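Local coordinates for protein TetR family transcriptional regulator (Streptomyces coelicolor, PDB 6SRN) that probably binds DNA as a TetR-family transcriptional regulator and holds a furan-carboxylic acid hormone, consistent with control of antibiotic production by that signal, at residues L35-E40 with E57-T62; E93-Q98 with L103-E108; A116-P121 with A195-R200. One frame throughout, in Å; residues are numbered along the deposited sequence.

Interaction 1: L35-E40 with E57-T62; sequences LEAASE and ERVGMT
Arg58 reaches across to helix 31-49 and does two jobs there: its aliphatic part lies on Ala37, and its guanidinium group meets the carboxylate of Glu40. The near end of the arginine chain makes the first touch, CG standing 3.6 Å from CB of Ala37. Arg58 CG lies anti to the backbone N (chi1 171°), and turns at chi2 and chi3 then lead the chain along helix 31-49, bringing the guanidinium beside Glu40 one turn further on. There NH1 of Arg58 donates to OE1 of Glu40 over 2.9 Å, a salt bridge with a moderately bent N-H...O angle of 142°. The oxygen sits at the guanidinium edge, almost in its plane, and is engaged through its anti lone pair, the one directed away from OE2. The carboxylate and guanidinium planes are tilted 31° apart. NH1 of Arg58 also passes 3.4 Å from CB of Glu40, so the charged group rests against the glutamate chain as well as pairing with its end.

Val59 packs next to Arg58 against the same Ala37 methyl. Its CB is 3.9 Å from Ala37 CB, and this is where the two backbones come nearest, with 5.9 Å between the CA atoms of Ala37 and Val59. The small alanine allows that approach. Outside the pair, Arg58 also packs on Ile41 and Arg45, and Val59 on Lys29.

Directly after Val59 the helix ends at Gly60 with positive phi, and Thr62 then caps the next helix through Ala65 N. This helix-turn-helix is the predicted DNA-binding motif of a TetR-type domain, and the contact seats its first helix, 52-59, against helix 31-49.

Interaction 2: E93-Q98 with L103-E108; sequences EEIRIQ and LETVEE
Ile95 carries the apolar part of this contact, setting two of its branches against two residues one helical turn apart, Thr105 and Glu108. Its CG2 methyl goes to Thr105, 4.1 Å from the threonine methyl CG2 and 3.9 Å from OG1, so it lies against both arms of that side chain. The other branch, CG1 with CD1, runs to Glu108, where CD1 packs 3.7 Å from CG. Glu108 offers its aliphatic stem here: CG is anti to the backbone N (chi1 -180°), which holds it out toward the isoleucine, and a bend at chi2 then turns the carboxylate aside. The backbones are closest between Ile95 and Thr105, with their CA atoms 6.4 Å apart.

The polar groups of the contact look elsewhere for partners. OG1 of Thr105 is hydrogen-bonded to the backbone O of Thr101 in the preceding turn, so its position beside the Ile95 methyl is van der Waals packing. The Glu108 carboxylate is held by His111 through OE1 and by Arg112 through OE2, and Arg112 also pairs with Glu94, linking the two helices by charge.

Within 93-98, a salt bridge ties Glu93 to Arg96. The arginine grips side-on, NE to OE1 of Glu93 at 2.9 Å and NH2 to OE2 of Glu93 at 2.7 Å, both nearly straight at 171°. The carboxylate lies tilted, its oxygens met from out of their own plane.

Helix 88-96 thus rests on the start of helix 102-119 after a short connection, whose Phe100 packs on both Ile95 and Thr105. Val106 points away from this contact, and with Leu103 it packs on helices 145-161 and 197-212.

Interaction 3: A116-P121 with A195-R200; sequences AFRDDP and ADIMER. With LUB (4-(Hydroxymethyl)-2-propylfuran-3-carboxylic acid), chain B.
The last turn of helix 102-119 meets the first turn of helix 197-212, the backbones coming nearest where the CA atoms of Arg118 and Ile197 stand 6.9 Å apart. Ile197 spreads its two branches over two consecutive residues. CG2 lies along the aliphatic stem of Arg118, 3.7 Å from CB and a little farther from CG and CD, while CD1 makes a looser touch with CB of Phe117 at 4.2 Å.

Arg118 runs extended from its backbone, both chi1 and chi2 near anti, and bends at chi3 to carry its guanidinium past Met198; the two chains cross at about a right angle, with NH1 of Arg118 3.5 Å from CG of Met198. The same guanidinium grips Asp119 side-on, NE to OD1 and NH2 to OD2 of that aspartate, each 2.9 Å long and almost straight. That grip would fix its rotation.

Beyond CB, Phe117 heads away from Ile197 into the ligand pocket, where CZ comes 3.5 Å from C5 of the bound furan acid and equally near its ring oxygen, O1. Phe181, also of the pocket, packs against the same phenyl group.

The contact is made by van der Waals packing: Arg118 meets Ile197 with its CB, CG and CD carbons, and its guanidinium, the one charged group involved, lies against Met198 while paired with Asp119. It implies that helix 197-212 backs a pocket residue without polar bonds, and that Phe117 adds apolar surface to a ligand hydrogen-bonded elsewhere, to the Tyr85 hydroxyl and the backbone N of Tyr144.

Along the chain the three contacts come in series, interaction 1 in the predicted DNA-binding domain and interactions 2 and 3 on the larger helical body. Interactions 1 and 2 lie on opposite sides of the chain's centre, their centres 33 Å apart. Interactions 2 and 3 share helix 102-119, one near its start and one at its end, with centres 20 Å apart. Interaction 3 touches interaction 1: Pro121 packs on Ser39 and Glu40, and Glu36 lies near Asp120. Since interaction 3 also holds Phe117 of the ligand pocket, this junction is a plausible route by which ligand binding could be felt at helix 31-49.

Interaction 1: L35-E40 with E57-T62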
loop_
_atom_site.group_PDB
_atom_site.type_symbol
_atom_site.label_atom_id
_atom_site.label_comp_id
_atom_site.label_asym_id
_atom_site.label_seq_id
_atom_site.Cartn_x
_atom_site.Cartn_y
_atom_site.Cartn_z
ATOM N N LEU A 35 21.334 -11.848 -9.235
ATOM C CA LEU A 35 20.291 -11.006 -8.680
ATOM C C LEU A 35 19.060 -10.979 -9.582
ATOM O O LEU A 35 17.956 -10.977 -9.073
ATOM C CB LEU A 35 20.794 -9.571 -8.480
ATOM C CG LEU A 35 21.517 -9.158 -7.198
ATOM C CD1 LEU A 35 21.715 -7.644 -7.198
ATOM C CD2 LEU A 35 20.723 -9.547 -5.958
ATOM N N GLU A 36 19.234 -10.986 -10.907
ATOM C CA GLU A 36 18.095 -10.994 -11.814
ATOM C C GLU A 36 17.299 -12.296 -11.705
ATOM O O GLU A 36 16.067 -12.275 -11.621
ATOM C CB GLU A 36 18.577 -10.755 -13.235
ATOM C CG GLU A 36 17.499 -10.375 -14.219
ATOM C CD GLU A 36 16.891 -8.964 -13.987
ATOM O OE1 GLU A 36 17.543 -7.988 -13.455
ATOM O OE2 GLU A 36 15.733 -8.780 -14.417
ATOM N N ALA A 37 18.014 -13.420 -11.670
ATOM C CA ALA A 37 17.364 -14.712 -11.473
ATOM C C ALA A 37 16.649 -14.813 -10.144
ATOM O O ALA A 37 15.514 -15.287 -10.092
ATOM C CB ALA A 37 18.374 -15.847 -11.613
ATOM N N ALA A 38 17.300 -14.333 -9.091
ATOM C CA ALA A 38 16.678 -14.316 -7.794
ATOM C C ALA A 38 15.408 -13.463 -7.818
ATOM O O ALA A 38 14.406 -13.817 -7.219
ATOM C CB ALA A 38 17.635 -13.788 -6.760
ATOM N N SER A 39 15.486 -12.357 -8.506
ATOM C CA SER A 39 14.342 -11.433 -8.582
ATOM C C SER A 39 13.178 -12.093 -9.261
ATOM O O SER A 39 12.035 -11.931 -8.855
ATOM C CB SER A 39 14.736 -10.161 -9.294
ATOM O OG SER A 39 15.641 -9.410 -8.475
ATOM N N GLU A 40 13.447 -12.770 -10.369
ATOM C CA GLU A 40 12.394 -13.455 -11.085
ATOM C C GLU A 40 11.696 -14.428 -10.151
ATOM O O GLU A 40 10.467 -14.490 -10.140
ATOM C CB GLU A 40 12.963 -14.184 -12.315
ATOM C CG GLU A 40 13.420 -13.225 -13.420
ATOM C CD GLU A 40 14.327 -13.851 -14.477
ATOM O OE1 GLU A 40 14.509 -15.079 -14.454
ATOM O OE2 GLU A 40 14.843 -13.105 -15.355
ATOM N N GLU A 57 19.874 -23.076 -9.953
ATOM C CA GLU A 57 19.466 -23.815 -11.168
ATOM C C GLU A 57 19.118 -22.850 -12.308
ATOM O O GLU A 57 19.499 -23.084 -13.465
ATOM C CB GLU A 57 18.263 -24.688 -10.873
ATOM C CG GLU A 57 17.848 -25.599 -12.023
ATOM C CD GLU A 57 16.368 -25.937 -11.991
ATOM O OE1 GLU A 57 15.724 -25.724 -10.931
ATOM O OE2 GLU A 57 15.847 -26.401 -13.034
ATOM N N ARG A 58 18.366 -21.799 -11.979
ATOM C CA ARG A 58 17.879 -20.821 -12.961
ATOM C C ARG A 58 19.068 -20.142 -13.609
ATOM O O ARG A 58 19.148 -20.009 -14.834
ATOM C CB ARG A 58 16.981 -19.768 -12.283
ATOM C CG ARG A 58 16.596 -18.563 -13.162
ATOM C CD ARG A 58 15.563 -18.890 -14.204
ATOM N NE ARG A 58 14.340 -19.460 -13.628
ATOM C CZ ARG A 58 13.261 -18.779 -13.241
ATOM N NH1 ARG A 58 13.201 -17.451 -13.312
ATOM N NH2 ARG A 58 12.230 -19.448 -12.746
ATOM N N VAL A 59 20.038 -19.769 -12.780
ATOM C CA VAL A 59 21.122 -18.947 -13.265
ATOM C C VAL A 59 22.274 -19.745 -13.857
ATOM O O VAL A 59 23.056 -19.168 -14.622
ATOM C CB VAL A 59 21.604 -17.959 -12.203
ATOM C CG1 VAL A 59 22.516 -18.642 -11.197
ATOM C CG2 VAL A 59 22.260 -16.748 -12.853
ATOM N N GLY A 60 22.375 -21.047 -13.550
ATOM C CA GLY A 60 23.328 -21.930 -14.185
ATOM C C GLY A 60 24.428 -22.492 -13.297
ATOM O O GLY A 60 25.310 -23.236 -13.748
ATOM N N MET A 61 24.363 -22.219 -12.009
ATOM C CA MET A 61 25.543 -22.483 -11.194
ATOM C C MET A 61 25.194 -23.355 -9.986
ATOM O O MET A 61 24.032 -23.662 -9.752
ATOM C CB MET A 61 26.251 -21.148 -10.918
ATOM C CG MET A 61 25.486 -20.153 -10.101
ATOM S SD MET A 61 26.057 -18.454 -10.328
ATOM C CE MET A 61 27.652 -18.594 -9.486
ATOM N N THR A 62 26.204 -23.879 -9.283
ATOM C CA THR A 62 25.950 -24.670 -8.068
ATOM C C THR A 62 25.522 -23.758 -6.924
ATOM O O THR A 62 25.841 -22.567 -6.921
ATOM C CB THR A 62 27.211 -25.417 -7.580
ATOM O OG1 THR A 62 28.226 -24.458 -7.258
ATOM C CG2 THR A 62 27.700 -26.415 -8.651
#

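Interaction 2: E93-Q98 with L103-E108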
loop_
_atom_site.group_PDB
_atom_site.type_symbol
_atom_site.label_atom_id
_atom_site.label_comp_id
_atom_site.label_asym_id
_atom_site.label_seq_id
_atom_site.Cartn_x
_atom_site.Cartn_y
_atom_site.Cartn_z
ATOM N N GLU A 93 19.705 11.867 -11.654
ATOM C CA GLU A 93 20.803 12.619 -12.241
ATOM C C GLU A 93 20.689 12.672 -13.753
ATOM O O GLU A 93 20.920 13.712 -14.341
ATOM C CB GLU A 93 22.159 12.029 -11.804
ATOM C CG GLU A 93 23.387 12.815 -12.275
ATOM C CD GLU A 93 23.490 14.218 -11.672
ATOM O OE1 GLU A 93 22.661 14.624 -10.810
ATOM O OE2 GLU A 93 24.409 14.954 -12.094
ATOM N N GLU A 94 20.322 11.562 -14.378
ATOM C CA GLU A 94 20.157 11.535 -15.842
ATOM C C GLU A 94 19.070 12.551 -16.294
ATOM O O GLU A 94 19.202 13.225 -17.311
ATOM C CB GLU A 94 19.773 10.115 -16.246
ATOM C CG GLU A 94 19.576 9.858 -17.730
ATOM C CD GLU A 94 19.058 8.456 -17.972
ATOM O OE1 GLU A 94 19.554 7.511 -17.313
ATOM O OE2 GLU A 94 18.148 8.294 -18.804
ATOM N N ILE A 95 18.000 12.637 -15.508
ATOM C CA ILE A 95 16.905 13.553 -15.811
ATOM C C ILE A 95 17.310 15.022 -15.570
ATOM O O ILE A 95 17.044 15.945 -16.356
ATOM C CB ILE A 95 15.664 13.178 -14.964
ATOM C CG1 ILE A 95 15.108 11.823 -15.411
ATOM C CG2 ILE A 95 14.595 14.235 -15.104
ATOM C CD1 ILE A 95 14.266 11.126 -14.387
ATOM N N ARG A 96 18.021 15.227 -14.479
ATOM C CA ARG A 96 18.470 16.561 -14.108
ATOM C C ARG A 96 19.349 17.206 -15.163
ATOM O O ARG A 96 19.165 18.381 -15.500
ATOM C CB ARG A 96 19.256 16.499 -12.785
ATOM C CG ARG A 96 19.663 17.863 -12.267
ATOM C CD ARG A 96 20.647 17.763 -11.096
ATOM N NE ARG A 96 21.966 17.326 -11.517
ATOM C CZ ARG A 96 22.863 18.129 -12.091
ATOM N NH1 ARG A 96 22.584 19.426 -12.289
ATOM N NH2 ARG A 96 24.057 17.651 -12.454
ATOM N N ILE A 97 20.298 16.451 -15.656
ATOM C CA ILE A 97 21.234 17.037 -16.598
ATOM C C ILE A 97 20.577 17.357 -17.957
ATOM O O ILE A 97 21.165 18.029 -18.801
ATOM C CB ILE A 97 22.507 16.219 -16.711
ATOM C CG1 ILE A 97 22.300 14.889 -17.421
ATOM C CG2 ILE A 97 23.102 15.984 -15.338
ATOM C CD1 ILE A 97 23.575 14.417 -18.061
ATOM N N GLN A 98 19.343 16.926 -18.147
ATOM C CA GLN A 98 18.604 17.318 -19.354
ATOM C C GLN A 98 17.811 18.598 -19.183
ATOM O O GLN A 98 17.209 19.104 -20.144
ATOM C CB GLN A 98 17.755 16.169 -19.759
ATOM C CG GLN A 98 18.647 15.053 -20.228
ATOM C CD GLN A 98 17.811 13.898 -20.691
ATOM O OE1 GLN A 98 17.525 12.971 -19.935
ATOM N NE2 GLN A 98 17.435 13.924 -21.972
ATOM N N LEU A 103 9.903 20.177 -10.509
ATOM C CA LEU A 103 8.679 19.404 -10.402
ATOM C C LEU A 103 8.565 18.376 -11.551
ATOM O O LEU A 103 8.085 17.275 -11.331
ATOM C CB LEU A 103 7.465 20.317 -10.461
ATOM C CG LEU A 103 6.582 20.502 -9.252
ATOM C CD1 LEU A 103 5.234 21.018 -9.762
ATOM C CD2 LEU A 103 6.489 19.282 -8.393
ATOM N N GLU A 104 9.014 18.731 -12.761
ATOM C CA GLU A 104 9.047 17.773 -13.895
ATOM C C GLU A 104 10.001 16.616 -13.614
ATOM O O GLU A 104 9.759 15.513 -14.068
ATOM C CB GLU A 104 9.559 18.478 -15.141
ATOM C CG GLU A 104 8.499 19.339 -15.773
ATOM C CD GLU A 104 9.064 20.050 -16.976
ATOM O OE1 GLU A 104 10.310 20.277 -16.991
ATOM O OE2 GLU A 104 8.313 20.293 -17.925
ATOM N N THR A 105 11.043 16.858 -12.836
ATOM C CA THR A 105 11.996 15.805 -12.458
ATOM C C THR A 105 11.264 14.802 -11.574
ATOM O O THR A 105 11.394 13.571 -11.784
ATOM C CB THR A 105 13.216 16.402 -11.747
ATOM O OG1 THR A 105 13.934 17.252 -12.674
ATOM C CG2 THR A 105 14.146 15.354 -11.173
ATOM N N VAL A 106 10.536 15.294 -10.584
ATOM C CA VAL A 106 9.726 14.409 -9.705
ATOM C C VAL A 106 8.714 13.621 -10.548
ATOM O O VAL A 106 8.580 12.392 -10.411
ATOM C CB VAL A 106 8.989 15.210 -8.644
ATOM C CG1 VAL A 106 8.117 14.322 -7.776
ATOM C CG2 VAL A 106 9.956 15.974 -7.742
ATOM N N GLU A 107 7.995 14.288 -11.455
ATOM C CA GLU A 107 7.048 13.628 -12.318
ATOM C C GLU A 107 7.691 12.505 -13.129
ATOM O O GLU A 107 7.132 11.392 -13.204
ATOM C CB GLU A 107 6.419 14.596 -13.295
ATOM C CG GLU A 107 5.396 15.528 -12.750
ATOM C CD GLU A 107 4.846 16.275 -13.949
ATOM O OE1 GLU A 107 4.073 15.641 -14.756
ATOM O OE2 GLU A 107 5.297 17.404 -14.136
ATOM N N GLU A 108 8.841 12.791 -13.751
ATOM C CA GLU A 108 9.451 11.813 -14.635
ATOM C C GLU A 108 10.024 10.640 -13.821
ATOM O O GLU A 108 10.006 9.481 -14.285
ATOM C CB GLU A 108 10.511 12.438 -15.530
ATOM C CG GLU A 108 11.179 11.466 -16.479
ATOM C CD GLU A 108 10.282 10.685 -17.431
ATOM O OE1 GLU A 108 9.099 11.050 -17.631
ATOM O OE2 GLU A 108 10.813 9.697 -17.992
#

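Interaction 3: A116-P121 with A195-R200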
loop_
_atom_site.group_PDB
_atom_site.type_symbol
_atom_site.label_atom_id
_atom_site.label_comp_id
_atom_site.label_asym_id
_atom_site.label_seq_id
_atom_site.Cartn_x
_atom_site.Cartn_y
_atom_site.Cartn_z
ATOM N N ALA A 116 8.817 0.716 -14.393
ATOM C CA ALA A 116 9.766 -0.267 -13.887
ATOM C C ALA A 116 9.052 -1.340 -13.035
ATOM O O ALA A 116 9.375 -2.522 -13.102
ATOM C CB ALA A 116 10.860 0.409 -13.106
ATOM N N PHE A 117 8.110 -0.906 -12.187
ATOM C CA PHE A 117 7.287 -1.901 -11.500
ATOM C C PHE A 117 6.490 -2.740 -12.490
ATOM O O PHE A 117 6.284 -3.946 -12.275
ATOM C CB PHE A 117 6.358 -1.242 -10.469
ATOM C CG PHE A 117 7.041 -0.825 -9.186
ATOM C CD1 PHE A 117 7.574 -1.795 -8.324
ATOM C CD2 PHE A 117 7.122 0.499 -8.804
ATOM C CE1 PHE A 117 8.167 -1.381 -7.120
ATOM C CE2 PHE A 117 7.720 0.886 -7.625
ATOM C CZ PHE A 117 8.246 -0.053 -6.769
ATOM N N ARG A 118 6.030 -2.128 -13.574
ATOM C CA ARG A 118 5.301 -2.869 -14.592
ATOM C C ARG A 118 6.128 -3.982 -15.256
ATOM O O ARG A 118 5.612 -5.102 -15.439
ATOM C CB ARG A 118 4.775 -1.932 -15.663
ATOM C CG ARG A 118 3.752 -2.547 -16.623
ATOM C CD ARG A 118 3.447 -1.649 -17.814
ATOM N NE ARG A 118 4.699 -1.430 -18.550
ATOM C CZ ARG A 118 5.001 -0.384 -19.321
ATOM N NH1 ARG A 118 4.132 0.572 -19.574
ATOM N NH2 ARG A 118 6.206 -0.275 -19.822
ATOM N N ASP A 119 7.403 -3.714 -15.487
ATOM C CA ASP A 119 8.250 -4.520 -16.369
ATOM C C ASP A 119 9.405 -5.281 -15.734
ATOM O O ASP A 119 9.853 -6.271 -16.315
ATOM C CB ASP A 119 8.829 -3.626 -17.481
ATOM C CG ASP A 119 7.776 -3.112 -18.469
ATOM O OD1 ASP A 119 6.599 -3.578 -18.464
ATOM O OD2 ASP A 119 8.230 -2.248 -19.258
ATOM N N ASP A 120 9.955 -4.776 -14.633
ATOM C CA ASP A 120 11.302 -5.164 -14.217
ATOM C C ASP A 120 11.235 -6.107 -13.015
ATOM O O ASP A 120 10.749 -5.735 -11.966
ATOM C CB ASP A 120 12.133 -3.918 -13.864
ATOM C CG ASP A 120 13.568 -4.236 -13.632
ATOM O OD1 ASP A 120 13.880 -5.337 -13.125
ATOM O OD2 ASP A 120 14.421 -3.338 -13.918
ATOM N N PRO A 121 11.720 -7.353 -13.171
ATOM C CA PRO A 121 11.664 -8.257 -12.064
ATOM C C PRO A 121 12.305 -7.762 -10.773
ATOM O O PRO A 121 11.852 -8.155 -9.680
ATOM C CB PRO A 121 12.401 -9.479 -12.570
ATOM C CG PRO A 121 12.208 -9.472 -14.052
ATOM C CD PRO A 121 12.251 -8.014 -14.393
ATOM N N ALA A 195 -1.013 -4.598 -14.688
ATOM C CA ALA A 195 -1.260 -4.450 -16.128
ATOM C C ALA A 195 -1.777 -3.022 -16.464
ATOM O O ALA A 195 -1.487 -2.478 -17.518
ATOM C CB ALA A 195 -2.261 -5.477 -16.590
ATOM N N ASP A 196 -2.546 -2.452 -15.549
ATOM C CA ASP A 196 -3.200 -1.163 -15.724
ATOM C C ASP A 196 -2.457 -0.045 -14.970
ATOM O O ASP A 196 -2.978 1.054 -14.811
ATOM C CB ASP A 196 -4.656 -1.181 -15.210
ATOM C CG ASP A 196 -4.776 -1.351 -13.685
ATOM O OD1 ASP A 196 -3.845 -1.939 -13.076
ATOM O OD2 ASP A 196 -5.856 -1.007 -13.111
ATOM N N ILE A 197 -1.219 -0.275 -14.554
ATOM C CA ILE A 197 -0.525 0.664 -13.682
ATOM C C ILE A 197 -0.389 2.049 -14.295
ATOM O O ILE A 197 -0.517 3.067 -13.586
ATOM C CB ILE A 197 0.847 0.106 -13.215
ATOM C CG1 ILE A 197 1.416 0.987 -12.130
ATOM C CG2 ILE A 197 1.818 -0.073 -14.353
ATOM C CD1 ILE A 197 2.635 0.421 -11.464
ATOM N N MET A 198 -0.133 2.128 -15.590
ATOM C CA MET A 198 0.105 3.457 -16.167
ATOM C C MET A 198 -1.151 4.345 -16.143
ATOM O O MET A 198 -1.046 5.559 -15.858
ATOM C CB MET A 198 0.703 3.357 -17.587
ATOM C CG MET A 198 2.008 2.563 -17.651
ATOM S SD MET A 198 3.315 3.022 -16.506
ATOM C CE MET A 198 3.789 4.637 -17.052
ATOM N N GLU A 199 -2.322 3.735 -16.413
ATOM C CA GLU A 199 -3.579 4.461 -16.345
ATOM C C GLU A 199 -3.913 4.856 -14.928
ATOM O O GLU A 199 -4.531 5.902 -14.725
ATOM C CB GLU A 199 -4.710 3.559 -16.876
ATOM C CG GLU A 199 -4.595 3.082 -18.295
ATOM C CD GLU A 199 -4.089 1.645 -18.344
ATOM O OE1 GLU A 199 -2.908 1.542 -18.100
ATOM O OE2 GLU A 199 -4.848 0.630 -18.597
ATOM N N ARG A 200 -3.667 3.951 -13.984
ATOM C CA ARG A 200 -3.986 4.234 -12.580
ATOM C C ARG A 200 -3.096 5.368 -12.093
ATOM O O ARG A 200 -3.535 6.241 -11.335
ATOM C CB ARG A 200 -3.820 2.964 -11.741
ATOM C CG ARG A 200 -4.700 1.782 -12.137
ATOM C CD ARG A 200 -6.182 1.977 -11.842
ATOM N NE ARG A 200 -6.838 2.889 -12.761
ATOM C CZ ARG A 200 -7.203 2.572 -14.000
ATOM N NH1 ARG A 200 -7.028 1.333 -14.499
ATOM N NH2 ARG A 200 -7.762 3.500 -14.744
HETATM C C2 LUB B . 7.470 2.267 -3.354
HETATM C C4 LUB B . 7.768 0.217 -2.506
HETATM C C5 LUB B . 6.902 0.113 -3.519
HETATM C C6 LUB B . 7.276 3.715 -3.547
HETATM O O11 LUB B . 9.392 3.329 -1.458
HETATM C C9 LUB B . 9.033 2.128 -1.344
HETATM O O10 LUB B . 9.435 1.393 -0.371
HETATM C C3 LUB B . 8.106 1.538 -2.290
HETATM C C12 LUB B . 8.331 -1.032 -1.846
HETATM O O13 LUB B . 8.166 -0.918 -0.413
HETATM O O1 LUB B . 6.584 1.396 -3.996
HETATM C C7 LUB B . 7.998 4.109 -4.842
HETATM C C8 LUB B . 7.921 5.591 -5.114
#